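Local structure of glycerol-3-phosphate dehydrogenase [NAD(+)] (Dunaliella salina, 6IUY) at residues His183-Ala188 against Phe208-Ala213; Glu127-Ser132 against Asn152-Thr157; Ser304-Ile309 against Ala333-Ile338; Lys258-Gly263 against Arg342-Leu347; Ile487-Leu492 against Leu604-Ala609. The protein converts dihydroxyacetone phosphate to glycerol by joining a phosphatase-like domain to a dehydrogenase domain that probably reduces dihydroxyacetone phosphate to glycerol 3-phosphate with NADH. All blocks are in the same frame, centred on the assembly; numbering follows the deposited sequence.

Interaction 1 (His183-Ala188 against Phe208-Ala213); sequences HFKSRA and FSDLEA
K185 fits as a knob into the hole formed by S209, D210, E212 and A213, where the segments 184-188 and 208-213 of two helices cross at -36°. Its CB lies against the A213 methyl, 4.0 Å from A213 CB. CG follows the S209 carbonyl, K185 CD comes to 3.5 Å from S209 O, and CE lies between S209 OG and D210 OD1. The chain, fully extended beyond CG, carries NZ to D210. There K185 NZ forms a salt bridge with D210 OD1 at 2.6 Å, on the syn side of the carboxylate, and only a weak bond to S209 OG. NZ also forms a salt bridge with D41 OD1, while the G207 amide fixes D210 OD2.

Bent at chi2 (-82°), E212 turns its carboxylate to the start of helix 184-195: OE1 takes S186 N at 3.1 Å, and OE2 accepts from S186 OG at 2.7 Å through its syn lone pair. H183 ND1 donates to E212 OE2 at 3.2 Å, from above the carboxylate plane. D41 and D206 bind magnesium beside K185 and D210, consistent with a haloacid dehalogenase site, K185 probably the motif III lysine and D206 and D210 the motif IV acids.

Interaction 2 (Glu127-Ser132 against Asn152-Thr157); sequences EVFLIS and NVFCNT
A chi1 of -72° at N152 and -64° at F129 sets each CG anti to its carbonyl carbon and stacks amide on ring, 19° between planes. N152 ND2 lies over one face of the F129 ring, towards its rim. The two segments are neighbouring parallel strands of the haloacid dehalogenase Rossmann-like sheet, joined by helix 136-145 as a beta-alpha-beta unit, with 153-154 at an edge of the sheet. F154 N donates to L130 O at 2.9 Å and S132 N to F154 O at 3.0 Å. On the face carrying F129 and I131, the F154 edge receives F129 CD1, which is 3.8 Å from F154 CE1; I192 of helix 184-195 packs on both rings. At the far end, N152 ND2 donates to V128 O at 3.1 Å and to E127 OE2 at 2.8 Å, the latter from above the carboxylate plane. A water donates both to E127 OE1 at 2.7 Å and to N152 OD1 at 2.6 Å.

Interaction 3 (Ser304-Ile309 against Ala333-Ile338); sequences SGRNLI and ATSDLI
A type II' turn from S304 to N307 leads into helix 307-315, where I309 faces the end of strand 331-334, with I309 CA 5.8 Å from A333 CA. I309 supplies the apolar part of the contact, and its two branches divide the work. CG2, anti to the backbone N, packs on the strand backbone, I309 CG2 lying 3.5 Å from A333 O and 4.3 Å from A333 CB. CG1 and CD1 reach further along the chain, I309 CG1 standing 4.0 Å from S335 CB.

R306 provides the polar part. Bends at chi2 (100°) and chi3 (-133°) bring the guanidinium to S335, one face towards I309 CB. R306 NH1 donates to S335 OG in the guanidinium plane; the modelled 2.5 Å is shorter than usual and its exact value doubtful. E300 is a second, long and weak ionic partner of the same nitrogen.

Past the strand the chain is held by its own side chains: T334 OG1 accepts from D336 N at 3.0 Å, an ST turn, and D336 then caps helix 337-342 by binding the E339 amide. N313 further fixes the strand through A333 N. Strand 293-297, helix 307-315 and edge strand 331-334 thus make a beta-alpha-beta unit of the Rossmann domain, close to the NAD-binding residue H299.

Interaction 4 (Lys258-Gly263 against Arg342-Leu347); sequences KVTMVG and RGADAL
K258 O is shared by two backbone donors at the start of a parallel strand pair, D345 N and A346 N, each 3.0 Å from it. The strands, 257-262 and 346-349, lie side by side in the middle of the Rossmann sheet that binds NAD. D345 N arrives in the carbonyl plane on a lone pair of K258 O, while A346 N is tilted out of that plane and makes the straighter bond, 162° at the hydrogen against 139°.

The amide of K258 is satisfied by a side chain. D345, with CG anti to its carbonyl carbon (chi1 -53°), brings OD2 to K258 N at 2.9 Å through the anti lone pair, so that one residue binds both polar backbone atoms of K258. The lysine's ammonium stays clear of this carboxylate; its aliphatic chain runs past G343 instead, with K258 CD 3.6 Å from G343 O.

Further along, A346 O takes T260 N at 3.0 Å and also meets the CA-H of V259, 3.4 Å from V259 CA. The hydroxyl of T260 binds A340 O and has the A344 methyl beside it. V259 and M261 turn their backbone bonds to T295 and W297 on the neighbouring strand, whereas T260 and V262 bond to I348. Just before the glycine-rich loop that probably begins at G263, V262 CG2 rests 4.3 Å from L347 CD2.

Interaction 5 (Ile487-Leu492 against Leu604-Ala609); sequences ILRQGL and LRYRVA
The Y606 ring carries Q490 on one face, with Q490 CG 4.0 Å from the ring centroid and 23° off its normal, a CH-pi contact offset towards the rim. The Q490 amide continues over the same ring at 24° to its plane, and Q490 CD comes to 3.6 Å from Y606 CE1. The phenol oxygen sits at the edge of the R489 guanidinium, in its plane with Y606 OH 3.1 Å from R489 NH2, and centrally over one face of the R607 guanidinium.

This packing joins the short helix 606-609 to helix 481-502 in the helical C-terminal domain of the dehydrogenase, at the dimer interface. E423 of the second subunit accepts a hydrogen bond from Y606 OH and forms a salt bridge with R489 NE. Its charge probably eases the approach of the two guanidinium groups, whose nitrogens R489 NH2 and R607 NH2 are 3.5 Å apart. R489 NH2 also donates to Q490 OE1 at 2.8 Å, on a lone pair in the carbonyl plane, and E494 takes Q490 NE2. Elsewhere in the contact, I487 and L604 cross at about a right angle, with I487 CG1 3.7 Å from L604 CD2.

Interactions 1 and 2 belong to the phosphatase domain and touch each other: F184 packs on S132 and F154, and K185 makes a weak bond to I131 O. Interaction 2 is buried sheet, mostly backbone bonds and aromatic packing, whereas interaction 1 is partly buried and ionic beside the magnesium site. Interactions 3 and 4 share the Rossmann sheet of the dehydrogenase, 3 at its edge strand and 4 between inner strands; L337 of helix 337-342 packs on V262. Both are partly buried, but 3 depends on side chains and 4 chiefly on backbone bonds. Interaction 5, also buried, is helical and draws on the second subunit, with its centre about 64 Å from that of interaction 1.

Interaction 1 (His183-Ala188 against Phe208-Ala213)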
# COMPACT_ATOMS: atom_id res chain seq x y z
N HIS A 183 48.69 3.01 -17.12
CA HIS A 183 47.50 2.17 -17.10
C HIS A 183 46.19 2.98 -17.09
O HIS A 183 45.38 2.83 -16.18
CB HIS A 183 47.52 1.27 -15.86
CG HIS A 183 48.82 0.56 -15.65
ND1 HIS A 183 49.11 -0.65 -16.25
CD2 HIS A 183 49.89 0.87 -14.89
CE1 HIS A 183 50.31 -1.04 -15.87
NE2 HIS A 183 50.81 -0.13 -15.05
N PHE A 184 45.99 3.83 -18.09
CA PHE A 184 44.87 4.76 -18.05
C PHE A 184 43.52 4.07 -18.25
O PHE A 184 42.54 4.39 -17.59
CB PHE A 184 45.05 5.85 -19.12
CG PHE A 184 43.92 6.86 -19.15
CD1 PHE A 184 43.89 7.92 -18.26
CD2 PHE A 184 42.90 6.75 -20.08
CE1 PHE A 184 42.86 8.85 -18.29
CE2 PHE A 184 41.87 7.67 -20.11
CZ PHE A 184 41.85 8.72 -19.21
N LYS A 185 43.49 3.11 -19.18
CA LYS A 185 42.23 2.53 -19.61
C LYS A 185 41.79 1.39 -18.69
O LYS A 185 40.59 1.22 -18.44
CB LYS A 185 42.33 2.07 -21.06
CG LYS A 185 42.43 3.26 -22.02
CD LYS A 185 42.32 2.89 -23.48
CE LYS A 185 42.33 4.14 -24.31
NZ LYS A 185 42.07 3.92 -25.76
N SER A 186 42.74 0.61 -18.19
CA SER A 186 42.40 -0.43 -17.24
C SER A 186 41.89 0.22 -15.95
O SER A 186 40.96 -0.28 -15.33
CB SER A 186 43.59 -1.35 -16.95
OG SER A 186 44.50 -0.77 -16.02
N ARG A 187 42.48 1.35 -15.57
CA ARG A 187 42.05 2.06 -14.36
C ARG A 187 40.66 2.68 -14.54
O ARG A 187 39.83 2.61 -13.63
CB ARG A 187 43.08 3.14 -13.97
CG ARG A 187 44.32 2.55 -13.31
CD ARG A 187 45.37 3.60 -12.89
NE ARG A 187 46.57 2.95 -12.35
CZ ARG A 187 47.55 3.58 -11.69
NH1 ARG A 187 47.49 4.89 -11.48
NH2 ARG A 187 48.59 2.88 -11.24
N ALA A 188 40.41 3.26 -15.70
CA ALA A 188 39.08 3.77 -16.03
C ALA A 188 38.04 2.66 -16.00
O ALA A 188 36.89 2.90 -15.64
CB ALA A 188 39.09 4.45 -17.39
N PHE A 208 47.55 -0.34 -28.25
CA PHE A 208 48.06 -1.09 -27.10
C PHE A 208 47.41 -0.62 -25.80
O PHE A 208 47.30 -1.37 -24.84
CB PHE A 208 49.59 -0.96 -27.01
CG PHE A 208 50.33 -1.84 -27.98
CD1 PHE A 208 50.71 -3.12 -27.62
CD2 PHE A 208 50.64 -1.38 -29.26
CE1 PHE A 208 51.40 -3.94 -28.51
CE2 PHE A 208 51.33 -2.19 -30.15
CZ PHE A 208 51.71 -3.48 -29.78
N SER A 209 46.98 0.64 -25.78
CA SER A 209 46.27 1.18 -24.61
C SER A 209 44.99 0.39 -24.38
O SER A 209 44.53 0.25 -23.25
CB SER A 209 45.96 2.67 -24.80
OG SER A 209 45.21 2.89 -25.98
N ASP A 210 44.42 -0.15 -25.46
CA ASP A 210 43.15 -0.87 -25.41
C ASP A 210 43.35 -2.29 -24.89
O ASP A 210 42.56 -2.80 -24.09
CB ASP A 210 42.50 -0.87 -26.79
CG ASP A 210 42.39 0.52 -27.38
OD1 ASP A 210 41.93 1.44 -26.67
OD2 ASP A 210 42.77 0.71 -28.56
N LEU A 211 44.40 -2.93 -25.38
CA LEU A 211 44.81 -4.23 -24.87
C LEU A 211 45.09 -4.13 -23.39
O LEU A 211 44.77 -5.03 -22.61
CB LEU A 211 46.05 -4.74 -25.60
CG LEU A 211 46.67 -6.01 -25.02
CD1 LEU A 211 45.71 -7.16 -25.23
CD2 LEU A 211 48.01 -6.28 -25.68
N GLU A 212 45.70 -3.01 -23.01
CA GLU A 212 46.04 -2.77 -21.62
C GLU A 212 44.79 -2.78 -20.74
O GLU A 212 44.84 -3.26 -19.60
CB GLU A 212 46.78 -1.43 -21.49
CG GLU A 212 47.39 -1.18 -20.12
CD GLU A 212 46.38 -0.64 -19.11
OE1 GLU A 212 45.59 0.26 -19.47
OE2 GLU A 212 46.40 -1.13 -17.96
N ALA A 213 43.68 -2.28 -21.28
CA ALA A 213 42.41 -2.22 -20.55
C ALA A 213 42.05 -3.56 -19.92
O ALA A 213 41.47 -3.59 -18.85
CB ALA A 213 41.29 -1.77 -21.46

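Interaction 2 (Glu127-Ser132 against Asn152-Thr157)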
# COMPACT_ATOMS: atom_id res chain seq x y z
N GLU A 127 25.27 -0.43 -21.41
CA GLU A 127 25.85 0.91 -21.29
C GLU A 127 27.14 1.04 -22.10
O GLU A 127 27.99 0.15 -22.09
CB GLU A 127 26.12 1.30 -19.83
CG GLU A 127 25.00 2.17 -19.23
CD GLU A 127 25.43 3.60 -18.94
OE1 GLU A 127 26.08 3.79 -17.89
OE2 GLU A 127 25.12 4.52 -19.73
N VAL A 128 27.26 2.16 -22.78
CA VAL A 128 28.38 2.41 -23.67
C VAL A 128 29.27 3.52 -23.12
O VAL A 128 28.78 4.58 -22.69
CB VAL A 128 27.90 2.76 -25.09
CG1 VAL A 128 29.02 3.38 -25.92
CG2 VAL A 128 27.32 1.50 -25.76
N PHE A 129 30.57 3.26 -23.12
CA PHE A 129 31.57 4.24 -22.71
C PHE A 129 32.58 4.52 -23.82
O PHE A 129 32.95 3.63 -24.60
CB PHE A 129 32.33 3.76 -21.48
CG PHE A 129 31.48 3.62 -20.26
CD1 PHE A 129 31.41 4.64 -19.33
CD2 PHE A 129 30.78 2.44 -20.02
CE1 PHE A 129 30.64 4.51 -18.20
CE2 PHE A 129 30.00 2.31 -18.90
CZ PHE A 129 29.93 3.34 -17.98
N LEU A 130 33.04 5.76 -23.88
CA LEU A 130 34.26 6.09 -24.59
C LEU A 130 35.41 6.17 -23.58
O LEU A 130 35.29 6.84 -22.54
CB LEU A 130 34.10 7.40 -25.34
CG LEU A 130 32.91 7.47 -26.29
CD1 LEU A 130 32.81 8.82 -26.94
CD2 LEU A 130 33.03 6.39 -27.34
N ILE A 131 36.51 5.48 -23.86
CA ILE A 131 37.74 5.61 -23.06
C ILE A 131 38.92 5.90 -23.99
O ILE A 131 39.26 5.09 -24.84
CB ILE A 131 38.04 4.35 -22.23
CG1 ILE A 131 36.84 3.94 -21.39
CG2 ILE A 131 39.26 4.57 -21.35
CD1 ILE A 131 37.08 2.69 -20.53
N SER A 132 39.52 7.08 -23.83
CA SER A 132 40.51 7.57 -24.77
C SER A 132 41.72 8.16 -24.05
O SER A 132 41.63 8.63 -22.92
CB SER A 132 39.89 8.61 -25.71
OG SER A 132 40.85 9.50 -26.24
N ASN A 152 29.99 9.39 -19.26
CA ASN A 152 30.51 8.11 -19.71
C ASN A 152 31.80 8.23 -20.53
O ASN A 152 32.32 7.23 -21.05
CB ASN A 152 29.44 7.37 -20.52
CG ASN A 152 28.30 6.86 -19.66
OD1 ASN A 152 28.08 7.34 -18.54
ND2 ASN A 152 27.59 5.86 -20.16
N VAL A 153 32.30 9.45 -20.66
CA VAL A 153 33.52 9.70 -21.41
C VAL A 153 34.70 9.81 -20.46
O VAL A 153 34.76 10.76 -19.67
CB VAL A 153 33.42 10.98 -22.26
CG1 VAL A 153 34.69 11.17 -23.08
CG2 VAL A 153 32.21 10.92 -23.17
N PHE A 154 35.60 8.83 -20.51
CA PHE A 154 36.84 8.88 -19.72
C PHE A 154 38.00 9.35 -20.59
O PHE A 154 38.50 8.62 -21.44
CB PHE A 154 37.13 7.51 -19.10
CG PHE A 154 36.19 7.16 -17.98
CD1 PHE A 154 34.96 6.58 -18.24
CD2 PHE A 154 36.53 7.45 -16.67
CE1 PHE A 154 34.10 6.27 -17.21
CE2 PHE A 154 35.67 7.13 -15.63
CZ PHE A 154 34.44 6.55 -15.91
N CYS A 155 38.43 10.60 -20.37
CA CYS A 155 39.39 11.24 -21.26
C CYS A 155 39.86 12.59 -20.72
O CYS A 155 39.04 13.47 -20.51
CB CYS A 155 38.76 11.44 -22.65
SG CYS A 155 39.93 11.83 -23.99
N ASN A 156 41.17 12.75 -20.51
CA ASN A 156 41.73 14.02 -20.00
C ASN A 156 41.60 15.17 -20.97
O ASN A 156 41.66 14.99 -22.19
CB ASN A 156 43.21 13.86 -19.65
CG ASN A 156 43.42 13.05 -18.40
OD1 ASN A 156 42.86 13.36 -17.35
ND2 ASN A 156 44.21 11.98 -18.51
N THR A 157 41.40 16.36 -20.42
CA THR A 157 41.35 17.59 -21.19
C THR A 157 42.76 18.08 -21.51
O THR A 157 43.74 17.66 -20.88
CB THR A 157 40.60 18.71 -20.44
OG1 THR A 157 41.22 18.92 -19.17
CG2 THR A 157 39.15 18.34 -20.21
O HOH W 1 26.21 6.39 -17.04

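Interaction 3 (Ser304-Ile309 against Ala333-Ile338)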
# COMPACT_ATOMS: atom_id res chain seq x y z
N SER A 304 -12.58 -27.90 -31.49
CA SER A 304 -12.16 -27.07 -32.60
C SER A 304 -10.93 -27.64 -33.31
O SER A 304 -10.66 -27.29 -34.45
CB SER A 304 -11.90 -25.64 -32.13
OG SER A 304 -11.03 -25.67 -31.03
N GLY A 305 -10.18 -28.50 -32.64
CA GLY A 305 -9.06 -29.14 -33.30
C GLY A 305 -8.07 -28.16 -33.92
O GLY A 305 -7.73 -27.13 -33.33
N ARG A 306 -7.65 -28.47 -35.14
CA ARG A 306 -6.62 -27.75 -35.85
C ARG A 306 -7.11 -26.46 -36.45
O ARG A 306 -6.34 -25.57 -36.80
CB ARG A 306 -6.06 -28.64 -36.97
CG ARG A 306 -4.94 -28.00 -37.76
CD ARG A 306 -3.59 -28.51 -37.29
NE ARG A 306 -2.60 -27.44 -37.07
CZ ARG A 306 -1.89 -27.32 -35.95
NH1 ARG A 306 -2.08 -28.20 -34.97
NH2 ARG A 306 -1.00 -26.34 -35.81
N ASN A 307 -8.42 -26.36 -36.61
CA ASN A 307 -9.00 -25.20 -37.27
C ASN A 307 -8.77 -23.88 -36.51
O ASN A 307 -8.68 -22.81 -37.11
CB ASN A 307 -10.49 -25.47 -37.46
CG ASN A 307 -10.75 -26.70 -38.33
OD1 ASN A 307 -10.78 -26.59 -39.55
ND2 ASN A 307 -10.92 -27.87 -37.71
N LEU A 308 -8.63 -23.97 -35.20
CA LEU A 308 -8.40 -22.78 -34.37
C LEU A 308 -7.07 -22.14 -34.72
O LEU A 308 -7.00 -20.93 -34.97
CB LEU A 308 -8.40 -23.15 -32.89
CG LEU A 308 -8.20 -22.03 -31.88
CD1 LEU A 308 -9.16 -20.88 -32.16
CD2 LEU A 308 -8.42 -22.59 -30.48
N ILE A 309 -6.03 -22.97 -34.69
CA ILE A 309 -4.66 -22.56 -34.98
C ILE A 309 -4.62 -21.92 -36.35
O ILE A 309 -4.07 -20.82 -36.51
CB ILE A 309 -3.71 -23.77 -34.89
CG1 ILE A 309 -3.50 -24.18 -33.43
CG2 ILE A 309 -2.38 -23.47 -35.56
CD1 ILE A 309 -4.68 -24.93 -32.80
N ALA A 333 0.90 -18.97 -34.56
CA ALA A 333 0.32 -19.93 -33.65
C ALA A 333 0.69 -21.35 -34.01
O ALA A 333 0.65 -21.72 -35.18
CB ALA A 333 -1.19 -19.79 -33.65
N THR A 334 0.98 -22.16 -33.01
CA THR A 334 1.12 -23.58 -33.23
C THR A 334 0.63 -24.36 -32.03
O THR A 334 0.70 -23.88 -30.90
CB THR A 334 2.57 -23.99 -33.52
OG1 THR A 334 2.70 -25.40 -33.30
CG2 THR A 334 3.53 -23.25 -32.60
N SER A 335 0.16 -25.58 -32.28
CA SER A 335 -0.42 -26.42 -31.25
C SER A 335 0.59 -27.36 -30.64
O SER A 335 0.26 -28.09 -29.71
CB SER A 335 -1.55 -27.26 -31.81
OG SER A 335 -1.01 -28.24 -32.68
N ASP A 336 1.82 -27.37 -31.16
CA ASP A 336 2.82 -28.27 -30.59
C ASP A 336 3.69 -27.52 -29.59
O ASP A 336 4.36 -26.57 -29.95
CB ASP A 336 3.70 -28.90 -31.67
CG ASP A 336 4.49 -30.07 -31.14
OD1 ASP A 336 4.00 -31.21 -31.26
OD2 ASP A 336 5.57 -29.86 -30.57
N LEU A 337 3.66 -27.98 -28.35
CA LEU A 337 4.27 -27.25 -27.25
C LEU A 337 5.79 -27.25 -27.35
O LEU A 337 6.43 -26.22 -27.14
CB LEU A 337 3.82 -27.84 -25.92
CG LEU A 337 4.51 -27.25 -24.69
CD1 LEU A 337 4.24 -25.75 -24.54
CD2 LEU A 337 4.12 -27.99 -23.45
N ILE A 338 6.36 -28.40 -27.68
CA ILE A 338 7.81 -28.53 -27.83
C ILE A 338 8.30 -27.65 -28.98
O ILE A 338 9.27 -26.91 -28.85
CB ILE A 338 8.24 -29.99 -28.08
CG1 ILE A 338 7.71 -30.89 -26.96
CG2 ILE A 338 9.77 -30.09 -28.19
CD1 ILE A 338 8.03 -30.33 -25.58

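Interaction 4 (Lys258-Gly263 against Arg342-Leu347)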
# COMPACT_ATOMS: atom_id res chain seq x y z
N LYS A 258 14.31 -14.73 -29.58
CA LYS A 258 13.04 -15.23 -30.15
C LYS A 258 12.05 -15.38 -29.00
O LYS A 258 12.38 -15.98 -27.98
CB LYS A 258 13.19 -16.59 -30.87
CG LYS A 258 14.06 -16.60 -32.14
CD LYS A 258 13.87 -17.92 -32.92
CE LYS A 258 15.14 -18.38 -33.63
NZ LYS A 258 15.74 -17.31 -34.47
N VAL A 259 10.84 -14.86 -29.17
CA VAL A 259 9.87 -14.88 -28.08
C VAL A 259 8.78 -15.92 -28.33
O VAL A 259 8.22 -15.98 -29.42
CB VAL A 259 9.21 -13.51 -27.91
CG1 VAL A 259 8.24 -13.52 -26.74
CG2 VAL A 259 10.30 -12.43 -27.74
N THR A 260 8.49 -16.72 -27.31
CA THR A 260 7.37 -17.64 -27.37
C THR A 260 6.42 -17.43 -26.18
O THR A 260 6.83 -17.52 -25.02
CB THR A 260 7.87 -19.09 -27.39
OG1 THR A 260 8.53 -19.31 -28.64
CG2 THR A 260 6.71 -20.07 -27.26
N MET A 261 5.15 -17.17 -26.50
CA MET A 261 4.07 -17.13 -25.53
C MET A 261 3.54 -18.55 -25.32
O MET A 261 3.11 -19.20 -26.28
CB MET A 261 2.95 -16.20 -26.02
CG MET A 261 1.64 -16.25 -25.19
SD MET A 261 1.84 -15.57 -23.52
CE MET A 261 1.98 -17.08 -22.61
N VAL A 262 3.61 -19.05 -24.09
CA VAL A 262 3.06 -20.35 -23.75
C VAL A 262 1.67 -20.15 -23.11
O VAL A 262 1.55 -19.95 -21.90
CB VAL A 262 3.96 -21.13 -22.78
CG1 VAL A 262 3.33 -22.47 -22.40
CG2 VAL A 262 5.35 -21.33 -23.37
N GLY A 263 0.63 -20.15 -23.95
CA GLY A 263 -0.74 -20.03 -23.50
C GLY A 263 -1.43 -19.21 -24.54
O GLY A 263 -0.76 -18.51 -25.28
N ARG A 342 11.07 -24.63 -28.70
CA ARG A 342 12.44 -25.06 -28.93
C ARG A 342 13.36 -23.91 -29.32
O ARG A 342 14.43 -23.76 -28.73
CB ARG A 342 12.51 -26.17 -30.00
CG ARG A 342 12.14 -25.75 -31.41
CD ARG A 342 12.37 -26.89 -32.40
NE ARG A 342 11.74 -26.60 -33.68
CZ ARG A 342 11.00 -27.45 -34.37
NH1 ARG A 342 10.80 -28.68 -33.90
NH2 ARG A 342 10.47 -27.08 -35.52
N GLY A 343 12.97 -23.06 -30.25
CA GLY A 343 13.91 -22.02 -30.64
C GLY A 343 13.98 -20.80 -29.71
O GLY A 343 14.69 -19.84 -29.98
N ALA A 344 13.25 -20.85 -28.60
CA ALA A 344 12.91 -19.63 -27.86
C ALA A 344 13.96 -19.23 -26.84
O ALA A 344 14.35 -20.03 -26.01
CB ALA A 344 11.56 -19.80 -27.16
N ASP A 345 14.34 -17.95 -26.89
CA ASP A 345 15.25 -17.34 -25.91
C ASP A 345 14.47 -16.68 -24.76
O ASP A 345 14.95 -16.61 -23.63
CB ASP A 345 16.13 -16.30 -26.59
CG ASP A 345 16.85 -16.86 -27.81
OD1 ASP A 345 17.78 -17.67 -27.61
OD2 ASP A 345 16.49 -16.50 -28.95
N ALA A 346 13.27 -16.22 -25.08
CA ALA A 346 12.41 -15.53 -24.13
C ALA A 346 11.08 -16.27 -24.02
O ALA A 346 10.30 -16.26 -24.96
CB ALA A 346 12.19 -14.09 -24.57
N LEU A 347 10.84 -16.91 -22.89
CA LEU A 347 9.58 -17.64 -22.67
C LEU A 347 8.62 -16.87 -21.77
O LEU A 347 8.97 -16.55 -20.64
CB LEU A 347 9.85 -19.01 -22.03
CG LEU A 347 10.42 -20.17 -22.84
CD1 LEU A 347 10.54 -21.40 -21.94
CD2 LEU A 347 9.52 -20.46 -24.02

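Interaction 5 (Ile487-Leu492 against Leu604-Ala609)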
# COMPACT_ATOMS: atom_id res chain seq x y z
N ILE A 487 -14.56 -6.26 3.39
CA ILE A 487 -14.04 -7.49 2.78
C ILE A 487 -12.71 -7.22 2.11
O ILE A 487 -11.75 -7.96 2.29
CB ILE A 487 -15.01 -8.09 1.77
CG1 ILE A 487 -16.33 -8.41 2.46
CG2 ILE A 487 -14.41 -9.36 1.12
CD1 ILE A 487 -17.48 -8.77 1.52
N LEU A 488 -12.62 -6.13 1.37
CA LEU A 488 -11.36 -5.79 0.73
C LEU A 488 -10.26 -5.44 1.73
O LEU A 488 -9.09 -5.87 1.57
CB LEU A 488 -11.55 -4.64 -0.26
CG LEU A 488 -11.76 -5.22 -1.67
CD1 LEU A 488 -13.01 -6.12 -1.68
CD2 LEU A 488 -11.86 -4.13 -2.73
N ARG A 489 -10.62 -4.66 2.75
CA ARG A 489 -9.66 -4.28 3.79
C ARG A 489 -9.09 -5.51 4.48
O ARG A 489 -7.88 -5.66 4.57
CB ARG A 489 -10.30 -3.37 4.84
CG ARG A 489 -9.25 -2.81 5.80
CD ARG A 489 -9.75 -2.63 7.21
NE ARG A 489 -10.53 -3.76 7.69
CZ ARG A 489 -10.02 -4.87 8.21
NH1 ARG A 489 -8.71 -5.02 8.27
NH2 ARG A 489 -10.83 -5.84 8.65
N GLN A 490 -9.97 -6.38 4.97
CA GLN A 490 -9.53 -7.59 5.63
C GLN A 490 -8.74 -8.49 4.65
O GLN A 490 -7.72 -9.11 5.00
CB GLN A 490 -10.73 -8.34 6.19
CG GLN A 490 -10.38 -9.64 6.90
CD GLN A 490 -9.63 -9.42 8.21
OE1 GLN A 490 -9.65 -8.33 8.79
NE2 GLN A 490 -8.95 -10.46 8.67
N GLY A 491 -9.20 -8.56 3.41
CA GLY A 491 -8.53 -9.35 2.41
C GLY A 491 -7.13 -8.87 2.16
O GLY A 491 -6.19 -9.66 2.11
N LEU A 492 -6.96 -7.57 2.00
CA LEU A 492 -5.64 -7.02 1.76
C LEU A 492 -4.74 -7.29 2.96
O LEU A 492 -3.56 -7.63 2.82
CB LEU A 492 -5.73 -5.52 1.46
CG LEU A 492 -4.42 -4.83 1.12
CD1 LEU A 492 -3.75 -5.56 -0.04
CD2 LEU A 492 -4.69 -3.36 0.77
N LEU A 604 -19.53 -11.22 6.09
CA LEU A 604 -19.01 -10.06 6.81
C LEU A 604 -18.73 -10.41 8.27
O LEU A 604 -18.25 -9.58 9.03
CB LEU A 604 -19.98 -8.88 6.72
CG LEU A 604 -20.39 -8.45 5.31
CD1 LEU A 604 -21.60 -7.51 5.36
CD2 LEU A 604 -19.22 -7.78 4.61
N ARG A 605 -19.01 -11.66 8.66
CA ARG A 605 -18.81 -12.12 10.03
C ARG A 605 -17.65 -13.10 10.12
O ARG A 605 -17.73 -14.09 10.85
CB ARG A 605 -20.08 -12.77 10.58
CG ARG A 605 -21.20 -11.80 10.95
CD ARG A 605 -21.14 -11.43 12.43
NE ARG A 605 -22.37 -10.77 12.87
CZ ARG A 605 -23.50 -11.41 13.21
NH1 ARG A 605 -23.56 -12.74 13.17
NH2 ARG A 605 -24.56 -10.71 13.59
N TYR A 606 -16.58 -12.80 9.39
CA TYR A 606 -15.45 -13.71 9.28
C TYR A 606 -14.76 -14.02 10.62
O TYR A 606 -14.41 -15.18 10.87
CB TYR A 606 -14.43 -13.13 8.29
CG TYR A 606 -14.12 -11.68 8.52
CD1 TYR A 606 -13.13 -11.28 9.42
CD2 TYR A 606 -14.82 -10.69 7.84
CE1 TYR A 606 -12.85 -9.93 9.62
CE2 TYR A 606 -14.54 -9.35 8.03
CZ TYR A 606 -13.55 -8.97 8.92
OH TYR A 606 -13.29 -7.64 9.09
N ARG A 607 -14.56 -13.02 11.47
CA ARG A 607 -13.97 -13.22 12.80
C ARG A 607 -14.69 -14.33 13.56
O ARG A 607 -14.10 -15.02 14.40
CB ARG A 607 -14.02 -11.92 13.63
CG ARG A 607 -12.79 -11.02 13.50
CD ARG A 607 -13.18 -9.54 13.45
NE ARG A 607 -12.14 -8.74 12.79
CZ ARG A 607 -12.21 -7.42 12.57
NH1 ARG A 607 -13.27 -6.72 12.96
NH2 ARG A 607 -11.20 -6.80 11.95
N VAL A 608 -15.96 -14.53 13.24
CA VAL A 608 -16.79 -15.52 13.92
C VAL A 608 -17.01 -16.76 13.08
O VAL A 608 -17.02 -17.88 13.59
CB VAL A 608 -18.15 -14.93 14.29
CG1 VAL A 608 -19.08 -16.02 14.80
CG2 VAL A 608 -17.99 -13.81 15.32
N ALA A 609 -17.21 -16.56 11.78
CA ALA A 609 -17.52 -17.66 10.86
C ALA A 609 -16.34 -18.62 10.67
O ALA A 609 -16.52 -19.76 10.24
CB ALA A 609 -17.96 -17.10 9.53